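Local coordinates for protein putative isochorismatase hydrolase (Oleispira antarctica, PDB 3LQY) that is a putative isochorismatase-family hydrolase whose natural substrate is not established, at residues A9-D14 with P53-R58. Residues are numbered along the deposited sequence; the frame is centred on the assembly and turned at random.
Sequences ALLLID and PVVHVR
Val57 meets two side chains of segment 9-14 with one methyl: its CG2 lies 3.7 Å from Ile13 CD1 and 3.8 Å from Leu11 CD1. Ile13 and Val57 run alongside each other, whereas Leu11 comes in at a slant and also touches Val55. With CG2 of Val57 set beside its own backbone N (CG1 anti to that N, chi1 170°), this methyl faces both neighbours, while CG1 lies 3.6 Å from Asp14 OD1. Replacing Val57 by an alanine would take away both methyls, and Ile13 CD1 and Leu11 CD1 would probably lose the shared CG2 they pack against, with the Ile13 end freer to turn. On the other face of the sheet, Leu12 CD1 packs 3.5 Å from Val54 CG1 and sits over the face of the His56 ring in a CH-pi contact, 4.2 Å from its centroid; the ring's NE2 is held by Glu88. Between the two faces, five backbone hydrogen bonds join the strands as a parallel ladder, from Leu10 N to Pro53 O (3.0 Å) up to Asp14 N to Val57 O (2.9 Å). The bond from Val55 N to Leu10 O is nearly straight (171°), while the donor of the last lies above the carbonyl plane. Farther out, Leu10 and Val54 rest on helix 33-49, which links the two strands in a beta-alpha-beta crossover. Strand 8-13 also bonds to strand 115-121, and strand 54-59 lies next to strand 90-93, placing this pair inside the parallel sheet of the Rossmann-like alpha/beta fold of isochorismatase-family hydrolases.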
loop_
_atom_site.group_PDB
_atom_site.type_symbol
_atom_site.label_atom_id
_atom_site.label_comp_id
_atom_site.label_asym_id
_atom_site.label_seq_id
_atom_site.Cartn_x
_atom_site.Cartn_y
_atom_site.Cartn_z
ATOM N N ALA A 9 -11.794 -2.513 4.197
ATOM C CA ALA A 9 -11.254 -1.248 3.743
ATOM C C ALA A 9 -10.172 -1.524 2.713
ATOM O O ALA A 9 -9.360 -2.454 2.871
ATOM C CB ALA A 9 -10.655 -0.502 4.920
ATOM N N LEU A 10 -10.133 -0.742 1.648
ATOM C CA LEU A 10 -8.972 -0.750 0.741
ATOM C C LEU A 10 -7.947 0.218 1.311
ATOM O O LEU A 10 -8.266 1.364 1.638
ATOM C CB LEU A 10 -9.372 -0.403 -0.687
ATOM C CG LEU A 10 -8.309 -0.142 -1.765
ATOM C CD1 LEU A 10 -7.677 -1.494 -2.241
ATOM C CD2 LEU A 10 -8.986 0.670 -2.891
ATOM N N LEU A 11 -6.728 -0.285 1.488
ATOM C CA LEU A 11 -5.651 0.434 2.159
ATOM C C LEU A 11 -4.526 0.601 1.175
ATOM O O LEU A 11 -3.853 -0.375 0.775
ATOM C CB LEU A 11 -5.172 -0.323 3.389
ATOM C CG LEU A 11 -4.200 0.357 4.353
ATOM C CD1 LEU A 11 -4.752 1.649 4.868
ATOM C CD2 LEU A 11 -3.919 -0.581 5.520
ATOM N N LEU A 12 -4.304 1.837 0.776
ATOM C CA LEU A 12 -3.327 2.106 -0.226
ATOM C C LEU A 12 -2.112 2.691 0.459
ATOM O O LEU A 12 -2.160 3.783 1.036
ATOM C CB LEU A 12 -3.907 3.096 -1.259
ATOM C CG LEU A 12 -5.265 2.675 -1.882
ATOM C CD1 LEU A 12 -6.499 3.163 -1.085
ATOM C CD2 LEU A 12 -5.367 3.123 -3.344
ATOM N N ILE A 13 -1.000 1.981 0.360
ATOM C CA ILE A 13 0.236 2.356 1.051
ATOM C C ILE A 13 1.200 3.058 0.120
ATOM O O ILE A 13 1.783 2.438 -0.748
ATOM C CB ILE A 13 0.965 1.086 1.629
ATOM C CG1 ILE A 13 0.040 0.301 2.567
ATOM C CG2 ILE A 13 2.237 1.525 2.370
ATOM C CD1 ILE A 13 -0.382 1.061 3.821
ATOM N N ASP A 14 1.316 4.380 0.281
ATOM C CA ASP A 14 2.386 5.160 -0.274
ATOM C C ASP A 14 2.517 5.064 -1.782
ATOM O O ASP A 14 3.622 4.906 -2.292
ATOM C CB ASP A 14 3.755 4.837 0.352
ATOM C CG ASP A 14 3.825 5.073 1.854
ATOM O OD1 ASP A 14 2.864 5.574 2.446
ATOM O OD2 ASP A 14 4.877 4.677 2.463
ATOM N N PRO A 53 -15.263 1.356 2.403
ATOM C CA PRO A 53 -14.207 2.186 2.964
ATOM C C PRO A 53 -12.895 2.164 2.150
ATOM O O PRO A 53 -12.443 1.096 1.701
ATOM C CB PRO A 53 -13.992 1.566 4.353
ATOM C CG PRO A 53 -15.249 0.921 4.668
ATOM C CD PRO A 53 -15.724 0.358 3.382
ATOM N N VAL A 54 -12.313 3.348 1.970
ATOM C CA VAL A 54 -11.007 3.519 1.341
ATOM C C VAL A 54 -10.131 4.367 2.263
ATOM O O VAL A 54 -10.531 5.485 2.641
ATOM C CB VAL A 54 -11.128 4.212 -0.023
ATOM C CG1 VAL A 54 -9.759 4.409 -0.635
ATOM C CG2 VAL A 54 -11.983 3.377 -0.940
ATOM N N VAL A 55 -8.965 3.823 2.647
ATOM C CA VAL A 55 -8.003 4.562 3.464
ATOM C C VAL A 55 -6.638 4.618 2.780
ATOM O O VAL A 55 -6.142 3.606 2.251
ATOM C CB VAL A 55 -7.815 3.978 4.857
ATOM C CG1 VAL A 55 -6.861 4.844 5.681
ATOM C CG2 VAL A 55 -9.129 3.819 5.579
ATOM N N HIS A 56 -6.044 5.813 2.819
ATOM C CA HIS A 56 -4.729 6.053 2.226
ATOM C C HIS A 56 -3.656 6.261 3.281
ATOM O O HIS A 56 -3.898 6.848 4.357
ATOM C CB HIS A 56 -4.763 7.328 1.334
ATOM C CG HIS A 56 -5.849 7.322 0.309
ATOM N ND1 HIS A 56 -5.642 6.923 -0.995
ATOM C CD2 HIS A 56 -7.160 7.670 0.397
ATOM C CE1 HIS A 56 -6.775 7.057 -1.671
ATOM N NE2 HIS A 56 -7.714 7.486 -0.845
ATOM N N VAL A 57 -2.446 5.855 2.931
ATOM C CA VAL A 57 -1.310 6.058 3.803
ATOM C C VAL A 57 -0.257 6.740 2.953
ATOM O O VAL A 57 -0.115 6.402 1.809
ATOM C CB VAL A 57 -0.796 4.735 4.350
ATOM C CG1 VAL A 57 0.522 4.951 5.042
ATOM C CG2 VAL A 57 -1.858 4.107 5.314
ATOM N N ARG A 58 0.441 7.711 3.530
ATOM C CA ARG A 58 1.416 8.493 2.850
ATOM C C ARG A 58 2.606 8.711 3.776
ATOM O O ARG A 58 2.428 8.959 4.952
ATOM C CB ARG A 58 0.757 9.847 2.499
ATOM C CG ARG A 58 1.364 10.591 1.398
ATOM C CD ARG A 58 0.547 11.827 0.976
ATOM N NE ARG A 58 0.491 12.907 1.986
ATOM C CZ ARG A 58 1.483 13.747 2.274
ATOM N NH1 ARG A 58 2.632 13.698 1.610
ATOM N NH2 ARG A 58 1.309 14.687 3.214
#